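Local coordinates for trehalose monomycolate exporter MmpL3 (Mycobacterium tuberculosis, PDB 7NVH), which exports trehalose monomycolate, the mycolic acid carrier of the mycobacterial cell envelope, as an RND-family membrane transporter, at residues A[162-176]-A[426-440]. Numbering follows the deposited sequence.
Sequences KLAGLQPVAEALTGT and YLPPTNSVRQAQEEF. With AV0 (Lauryl Maltose Neopentyl Glycol), chain B.
L427 packs against A172 and L173 where the two periplasmic halves of an RND-type transporter meet. Residues 162-176 bring edge strand 162-164 of one four-stranded antiparallel sheet and the helix 166-174 that follows it. Residues 426-440 bring a loop and the start of helix 434-443. Strand 162-164 and residues 434-440 of that helix cross nearly at a right angle (84°). The apolar part is buried and closely packed. CD1 of L427 meets A172 CB at 3.7 Å, while its CD2 reaches CG2 of T176. L173 CD2 touches both L427 CG and Y426 CB. The Y426 ring leads away, and its hydroxyl bonds T623. V433 points CG1 at the carbonyl O of P168 and at A172 CB. Further along, A436 CB rests on the backbone carbonyl of L163. A164 CB rests on the Q437 backbone, 4.0 Å from CA, and also nears F440 CB. The F440 ring then packs edge-to-face with F129.

The K162 end is looser and partly exposed. K162 and E439 touch through CD and OE1 at 3.8 Å. The K162 side chain is modelled in two conformers, so this contact is doubtful. In the conformer described here, the amine makes a weak hydrogen bond to T160 O.

Another side holds the detergent lauryl maltose neopentyl glycol. One alkyl chain passes V169 CG1 and L166 CD2; the other runs by L173 and T174. Q437 bends at chi2 (86°), which brings its amide against both V169 and the first chain. Its OE1 takes a weak hydrogen bond from G165 N, 3.4 Å long with an N-H...O angle of 146°.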
loop_
_atom_site.group_PDB
_atom_site.type_symbol
_atom_site.label_atom_id
_atom_site.label_comp_id
_atom_site.label_asym_id
_atom_site.label_seq_id
_atom_site.Cartn_x
_atom_site.Cartn_y
_atom_site.Cartn_z
ATOM N N LYS A 162 -1.710 -8.993 -30.797
ATOM C CA LYS A 162 -1.158 -8.381 -29.596
ATOM C C LYS A 162 -2.218 -7.488 -28.974
ATOM O O LYS A 162 -2.708 -6.557 -29.619
ATOM C CB LYS A 162 0.105 -7.579 -29.910
ATOM C CG LYS A 162 0.709 -7.882 -31.265
ATOM C CD LYS A 162 2.225 -7.911 -31.200
ATOM C CE LYS A 162 2.805 -8.704 -32.357
ATOM N NZ LYS A 162 3.178 -10.085 -31.948
ATOM N N LEU A 163 -2.564 -7.768 -27.723
ATOM C CA LEU A 163 -3.610 -7.030 -27.037
ATOM C C LEU A 163 -3.024 -5.883 -26.228
ATOM O O LEU A 163 -1.983 -6.026 -25.583
ATOM C CB LEU A 163 -4.411 -7.957 -26.125
ATOM C CG LEU A 163 -4.709 -9.345 -26.688
ATOM C CD1 LEU A 163 -5.389 -10.203 -25.638
ATOM C CD2 LEU A 163 -5.567 -9.241 -27.933
ATOM N N ALA A 164 -3.705 -4.744 -26.274
ATOM C CA ALA A 164 -3.329 -3.575 -25.498
ATOM C C ALA A 164 -4.597 -2.818 -25.146
ATOM O O ALA A 164 -5.693 -3.161 -25.593
ATOM C CB ALA A 164 -2.349 -2.682 -26.262
ATOM N N GLY A 165 -4.445 -1.787 -24.327
ATOM C CA GLY A 165 -5.582 -0.966 -23.969
ATOM C C GLY A 165 -5.787 -0.858 -22.476
ATOM O O GLY A 165 -4.907 -1.222 -21.694
ATOM N N LEU A 166 -6.950 -0.362 -22.068
ATOM C CA LEU A 166 -7.240 -0.179 -20.655
ATOM C C LEU A 166 -7.386 -1.493 -19.908
ATOM O O LEU A 166 -6.908 -1.607 -18.775
ATOM C CB LEU A 166 -8.520 0.642 -20.484
ATOM C CG LEU A 166 -8.389 2.148 -20.688
ATOM C CD1 LEU A 166 -9.703 2.730 -21.171
ATOM C CD2 LEU A 166 -7.942 2.824 -19.408
ATOM N N GLN A 167 -8.035 -2.483 -20.510
ATOM C CA GLN A 167 -8.338 -3.728 -19.818
ATOM C C GLN A 167 -7.159 -4.699 -19.776
ATOM O O GLN A 167 -6.935 -5.317 -18.730
ATOM C CB GLN A 167 -9.563 -4.396 -20.443
ATOM C CG GLN A 167 -10.779 -3.494 -20.494
ATOM C CD GLN A 167 -11.125 -2.902 -19.143
ATOM O OE1 GLN A 167 -10.954 -3.542 -18.109
ATOM N NE2 GLN A 167 -11.613 -1.669 -19.147
ATOM N N PRO A 168 -6.407 -4.907 -20.864
ATOM C CA PRO A 168 -5.196 -5.732 -20.727
ATOM C C PRO A 168 -4.206 -5.178 -19.718
ATOM O O PRO A 168 -3.616 -5.942 -18.944
ATOM C CB PRO A 168 -4.625 -5.738 -22.149
ATOM C CG PRO A 168 -5.809 -5.586 -23.005
ATOM C CD PRO A 168 -6.680 -4.607 -22.281
ATOM N N VAL A 169 -4.033 -3.856 -19.682
ATOM C CA VAL A 169 -3.113 -3.258 -18.723
ATOM C C VAL A 169 -3.648 -3.401 -17.305
ATOM O O VAL A 169 -2.892 -3.675 -16.368
ATOM C CB VAL A 169 -2.846 -1.787 -19.084
ATOM C CG1 VAL A 169 -2.116 -1.093 -17.954
ATOM C CG2 VAL A 169 -2.036 -1.704 -20.362
ATOM N N ALA A 170 -4.957 -3.217 -17.123
ATOM C CA ALA A 170 -5.549 -3.404 -15.801
ATOM C C ALA A 170 -5.407 -4.846 -15.333
ATOM O O ALA A 170 -5.119 -5.098 -14.158
ATOM C CB ALA A 170 -7.017 -2.989 -15.818
ATOM N N GLU A 171 -5.614 -5.806 -16.236
ATOM C CA GLU A 171 -5.447 -7.210 -15.881
ATOM C C GLU A 171 -4.004 -7.512 -15.508
ATOM O O GLU A 171 -3.744 -8.264 -14.563
ATOM C CB GLU A 171 -5.897 -8.100 -17.036
ATOM C CG GLU A 171 -5.857 -9.580 -16.722
ATOM C CD GLU A 171 -5.739 -10.434 -17.966
ATOM O OE1 GLU A 171 -6.167 -11.607 -17.928
ATOM O OE2 GLU A 171 -5.208 -9.936 -18.980
ATOM N N ALA A 172 -3.049 -6.947 -16.249
ATOM C CA ALA A 172 -1.646 -7.147 -15.907
ATOM C C ALA A 172 -1.319 -6.541 -14.548
ATOM O O ALA A 172 -0.590 -7.141 -13.751
ATOM C CB ALA A 172 -0.751 -6.550 -16.992
ATOM N N LEU A 173 -1.847 -5.349 -14.267
ATOM C CA LEU A 173 -1.595 -4.687 -12.994
ATOM C C LEU A 173 -2.196 -5.431 -11.810
ATOM O O LEU A 173 -1.527 -5.569 -10.782
ATOM C CB LEU A 173 -2.141 -3.259 -13.025
ATOM C CG LEU A 173 -1.337 -2.235 -13.824
ATOM C CD1 LEU A 173 -2.150 -0.972 -14.036
ATOM C CD2 LEU A 173 -0.030 -1.917 -13.128
ATOM N N THR A 174 -3.435 -5.909 -11.925
ATOM C CA THR A 174 -4.048 -6.682 -10.853
ATOM C C THR A 174 -3.620 -8.140 -10.848
ATOM O O THR A 174 -3.840 -8.830 -9.848
ATOM C CB THR A 174 -5.576 -6.623 -10.945
ATOM O OG1 THR A 174 -6.022 -7.436 -12.036
ATOM C CG2 THR A 174 -6.046 -5.196 -11.154
ATOM N N GLY A 175 -3.021 -8.626 -11.933
ATOM C CA GLY A 175 -2.529 -9.987 -11.966
ATOM C C GLY A 175 -1.189 -10.191 -11.307
ATOM O O GLY A 175 -0.748 -11.335 -11.169
ATOM N N THR A 176 -0.524 -9.110 -10.902
ATOM C CA THR A 176 0.728 -9.215 -10.168
ATOM C C THR A 176 0.518 -9.538 -8.698
ATOM O O THR A 176 1.482 -9.896 -8.016
ATOM C CB THR A 176 1.526 -7.917 -10.289
ATOM O OG1 THR A 176 0.707 -6.816 -9.881
ATOM C CG2 THR A 176 1.971 -7.701 -11.722
ATOM N N TYR A 426 3.966 1.099 -14.698
ATOM C CA TYR A 426 4.174 0.544 -13.370
ATOM C C TYR A 426 4.513 -0.938 -13.406
ATOM O O TYR A 426 4.690 -1.546 -12.346
ATOM C CB TYR A 426 2.938 0.780 -12.501
ATOM C CG TYR A 426 2.904 2.151 -11.868
ATOM C CD1 TYR A 426 3.430 3.253 -12.524
ATOM C CD2 TYR A 426 2.348 2.342 -10.615
ATOM C CE1 TYR A 426 3.403 4.505 -11.951
ATOM C CE2 TYR A 426 2.319 3.592 -10.033
ATOM C CZ TYR A 426 2.846 4.668 -10.705
ATOM O OH TYR A 426 2.818 5.915 -10.130
ATOM N N LEU A 427 4.599 -1.516 -14.571
ATOM C CA LEU A 427 4.986 -2.867 -14.926
ATOM C C LEU A 427 6.442 -2.895 -15.375
ATOM O O LEU A 427 6.959 -1.891 -15.875
ATOM C CB LEU A 427 4.092 -3.396 -16.050
ATOM C CG LEU A 427 2.625 -3.595 -15.678
ATOM C CD1 LEU A 427 1.786 -3.819 -16.921
ATOM C CD2 LEU A 427 2.475 -4.755 -14.713
ATOM N N PRO A 428 7.142 -4.015 -15.207
ATOM C CA PRO A 428 8.540 -4.060 -15.613
ATOM C C PRO A 428 8.662 -3.902 -17.114
ATOM O O PRO A 428 7.746 -4.271 -17.872
ATOM C CB PRO A 428 8.995 -5.451 -15.152
ATOM C CG PRO A 428 7.756 -6.252 -15.135
ATOM C CD PRO A 428 6.685 -5.312 -14.683
ATOM N N PRO A 429 9.780 -3.350 -17.593
ATOM C CA PRO A 429 9.928 -3.115 -19.039
ATOM C C PRO A 429 9.915 -4.380 -19.882
ATOM O O PRO A 429 9.961 -4.275 -21.113
ATOM C CB PRO A 429 11.283 -2.400 -19.139
ATOM C CG PRO A 429 11.509 -1.830 -17.778
ATOM C CD PRO A 429 10.922 -2.823 -16.833
ATOM N N THR A 430 9.857 -5.561 -19.271
ATOM C CA THR A 430 9.824 -6.826 -19.993
ATOM C C THR A 430 8.514 -7.568 -19.755
ATOM O O THR A 430 8.477 -8.800 -19.778
ATOM C CB THR A 430 11.010 -7.702 -19.594
ATOM O OG1 THR A 430 10.921 -8.021 -18.201
ATOM C CG2 THR A 430 12.315 -6.970 -19.851
ATOM N N ASN A 431 7.426 -6.830 -19.533
ATOM C CA ASN A 431 6.169 -7.445 -19.128
ATOM C C ASN A 431 5.433 -8.135 -20.267
ATOM O O ASN A 431 4.560 -8.967 -19.996
ATOM C CB ASN A 431 5.250 -6.399 -18.501
ATOM C CG ASN A 431 4.144 -7.020 -17.685
ATOM O OD1 ASN A 431 2.970 -6.718 -17.880
ATOM N ND2 ASN A 431 4.512 -7.902 -16.767
ATOM N N SER A 432 5.736 -7.786 -21.520
ATOM C CA SER A 432 5.096 -8.343 -22.712
ATOM C C SER A 432 3.666 -7.838 -22.867
ATOM O O SER A 432 3.012 -8.111 -23.878
ATOM C CB SER A 432 5.118 -9.874 -22.697
ATOM O OG SER A 432 3.989 -10.383 -22.010
ATOM N N VAL A 433 3.173 -7.107 -21.872
ATOM C CA VAL A 433 1.957 -6.321 -21.997
ATOM C C VAL A 433 2.269 -4.834 -22.056
ATOM O O VAL A 433 1.717 -4.109 -22.888
ATOM C CB VAL A 433 0.976 -6.630 -20.846
ATOM C CG1 VAL A 433 -0.315 -5.865 -21.039
ATOM C CG2 VAL A 433 0.709 -8.118 -20.768
ATOM N N ARG A 434 3.159 -4.366 -21.181
ATOM C CA ARG A 434 3.708 -3.027 -21.329
ATOM C C ARG A 434 4.412 -2.879 -22.669
ATOM O O ARG A 434 4.341 -1.820 -23.300
ATOM C CB ARG A 434 4.669 -2.722 -20.184
ATOM C CG ARG A 434 5.439 -1.438 -20.376
ATOM C CD ARG A 434 6.291 -1.094 -19.179
ATOM N NE ARG A 434 7.187 0.015 -19.479
ATOM C CZ ARG A 434 7.969 0.603 -18.586
ATOM N NH1 ARG A 434 8.755 1.606 -18.949
ATOM N NH2 ARG A 434 7.963 0.193 -17.326
ATOM N N GLN A 435 5.094 -3.932 -23.120
ATOM C CA GLN A 435 5.718 -3.897 -24.438
ATOM C C GLN A 435 4.673 -3.743 -25.534
ATOM O O GLN A 435 4.871 -2.982 -26.488
ATOM C CB GLN A 435 6.542 -5.163 -24.661
ATOM C CG GLN A 435 7.789 -5.252 -23.810
ATOM C CD GLN A 435 8.635 -6.456 -24.157
ATOM O OE1 GLN A 435 8.285 -7.240 -25.037
ATOM N NE2 GLN A 435 9.757 -6.611 -23.466
ATOM N N ALA A 436 3.553 -4.458 -25.415
ATOM C CA ALA A 436 2.487 -4.336 -26.403
ATOM C C ALA A 436 1.909 -2.928 -26.414
ATOM O O ALA A 436 1.668 -2.351 -27.479
ATOM C CB ALA A 436 1.396 -5.367 -26.124
ATOM N N GLN A 437 1.684 -2.355 -25.231
ATOM C CA GLN A 437 1.144 -1.000 -25.165
ATOM C C GLN A 437 2.126 0.021 -25.730
ATOM O O GLN A 437 1.722 0.960 -26.426
ATOM C CB GLN A 437 0.776 -0.647 -23.727
ATOM C CG GLN A 437 0.207 0.747 -23.582
ATOM C CD GLN A 437 -1.284 0.789 -23.816
ATOM O OE1 GLN A 437 -2.057 0.197 -23.066
ATOM N NE2 GLN A 437 -1.699 1.486 -24.866
ATOM N N GLU A 438 3.417 -0.137 -25.438
ATOM C CA GLU A 438 4.415 0.784 -25.968
ATOM C C GLU A 438 4.522 0.670 -27.483
ATOM O O GLU A 438 4.675 1.682 -28.176
ATOM C CB GLU A 438 5.768 0.526 -25.312
ATOM C CG GLU A 438 5.876 1.043 -23.889
ATOM C CD GLU A 438 7.037 0.426 -23.135
ATOM O OE1 GLU A 438 7.784 -0.371 -23.740
ATOM O OE2 GLU A 438 7.207 0.740 -21.938
ATOM N N GLU A 439 4.444 -0.551 -28.015
ATOM C CA GLU A 439 4.440 -0.720 -29.464
ATOM C C GLU A 439 3.199 -0.093 -30.083
ATOM O O GLU A 439 3.268 0.496 -31.166
ATOM C CB GLU A 439 4.528 -2.201 -29.825
ATOM C CG GLU A 439 5.050 -2.458 -31.225
ATOM C CD GLU A 439 4.698 -3.841 -31.733
ATOM O OE1 GLU A 439 3.618 -4.351 -31.371
ATOM O OE2 GLU A 439 5.503 -4.418 -32.494
ATOM N N PHE A 440 2.054 -0.210 -29.410
ATOM C CA PHE A 440 0.847 0.453 -29.889
ATOM C C PHE A 440 1.034 1.962 -29.930
ATOM O O PHE A 440 0.659 2.620 -30.904
ATOM C CB PHE A 440 -0.342 0.095 -28.998
ATOM C CG PHE A 440 -1.600 0.827 -29.355
ATOM C CD1 PHE A 440 -2.248 0.576 -30.548
ATOM C CD2 PHE A 440 -2.127 1.776 -28.502
ATOM C CE1 PHE A 440 -3.401 1.251 -30.878
ATOM C CE2 PHE A 440 -3.281 2.454 -28.830
ATOM C CZ PHE A 440 -3.916 2.191 -30.019
HETATM C C1 AV0 B . -9.362 4.027 -13.683
HETATM O O1 AV0 B . -7.993 3.818 -13.751
HETATM C C2 AV0 B . -9.840 3.922 -12.249
HETATM O O2 AV0 B . -9.547 2.613 -11.759
HETATM C C3 AV0 B . -11.316 4.163 -12.148
HETATM O O3 AV0 B . -11.651 4.251 -10.734
HETATM C C4 AV0 B . -11.774 5.402 -12.838
HETATM O O4 AV0 B . -13.229 5.324 -13.055
HETATM C C5 AV0 B . -11.135 5.628 -14.211
HETATM O O5 AV0 B . -9.674 5.368 -14.233
HETATM C C6 AV0 B . -11.369 7.044 -14.623
HETATM O O6 AV0 B . -10.142 7.627 -14.987
HETATM C CAA AV0 B . -3.120 -4.139 -7.598
HETATM C CAB AV0 B . -6.461 3.223 -26.344
HETATM O OAI AV0 B . -12.528 6.261 -9.058
HETATM O OAJ AV0 B . -1.358 10.074 -23.223
HETATM O OAL AV0 B . -0.726 8.765 -15.229
HETATM O OAN AV0 B . -3.850 8.422 -20.102
HETATM O OAP AV0 B . -4.991 5.958 -19.380
HETATM O OAQ AV0 B . -15.187 9.375 -11.521
HETATM O OAR AV0 B . 0.536 11.795 -21.009
HETATM O OAS AV0 B . -16.556 6.158 -10.525
HETATM O OAT AV0 B . 2.037 11.086 -18.650
HETATM O OAU AV0 B . -15.051 7.381 -13.620
HETATM O OAV AV0 B . 0.713 9.259 -17.005
HETATM C CAW AV0 B . -3.854 -3.513 -8.770
HETATM C CAX AV0 B . -5.433 2.521 -25.402
HETATM C CAY AV0 B . -4.815 -2.451 -8.261
HETATM C CAZ AV0 B . -5.517 3.146 -23.981
HETATM C CBA AV0 B . -5.295 -1.597 -9.435
HETATM C CBB AV0 B . -4.446 2.489 -23.080
HETATM C CBC AV0 B . -4.074 -1.073 -10.215
HETATM C CBD AV0 B . -4.394 3.206 -21.694
HETATM C CBE AV0 B . -4.521 0.080 -11.171
HETATM C CBF AV0 B . -3.698 2.277 -20.679
HETATM C CBG AV0 B . -5.676 -0.436 -12.131
HETATM C CBH AV0 B . -3.730 2.937 -19.248
HETATM C CBI AV0 B . -6.567 0.787 -12.568
HETATM C CBJ AV0 B . -4.107 1.851 -18.196
HETATM C CBK AV0 B . -6.130 1.285 -14.018
HETATM C CBL AV0 B . -4.242 2.510 -16.779
HETATM C CBM AV0 B . -13.794 6.867 -9.187
HETATM C CBN AV0 B . -0.363 9.379 -22.512
HETATM C CBP AV0 B . -2.083 8.889 -15.590
HETATM C CBQ AV0 B . -5.517 2.744 -13.927
HETATM C CBR AV0 B . -5.763 2.732 -16.472
HETATM C CBS AV0 B . -7.479 4.016 -15.081
HETATM C CBT AV0 B . -5.071 4.931 -15.292
HETATM O OBV AV0 B . -5.236 5.503 -16.605
HETATM O OBX AV0 B . -3.518 7.022 -16.111
HETATM O OBY AV0 B . -13.116 7.087 -11.505
HETATM O OBZ AV0 B . -0.668 8.335 -20.344
HETATM O OCB AV0 B . -1.689 9.292 -18.481
HETATM C CCC AV0 B . -13.803 7.767 -10.385
HETATM C CCD AV0 B . -0.530 9.628 -21.024
HETATM C CCF AV0 B . -2.424 7.857 -16.639
HETATM C CCH AV0 B . -3.386 7.645 -18.943
HETATM C CCJ AV0 B . -4.107 6.130 -17.126
HETATM C CCL AV0 B . -4.516 6.895 -18.392
HETATM C CCM AV0 B . -5.949 3.591 -15.187
HETATM C CCN AV0 B . -15.240 8.173 -10.723
HETATM C CCO AV0 B . 0.664 10.442 -20.522
HETATM C CCQ AV0 B . -2.811 8.576 -17.932
HETATM C CCR AV0 B . -13.922 5.971 -12.026
HETATM C CCS AV0 B . -0.647 8.477 -18.871
HETATM C CCT AV0 B . -16.030 7.160 -11.466
HETATM C CCU AV0 B . 0.754 10.483 -19.036
HETATM C CCV AV0 B . -15.267 6.467 -12.536
HETATM C CCW AV0 B . 0.659 9.148 -18.448
#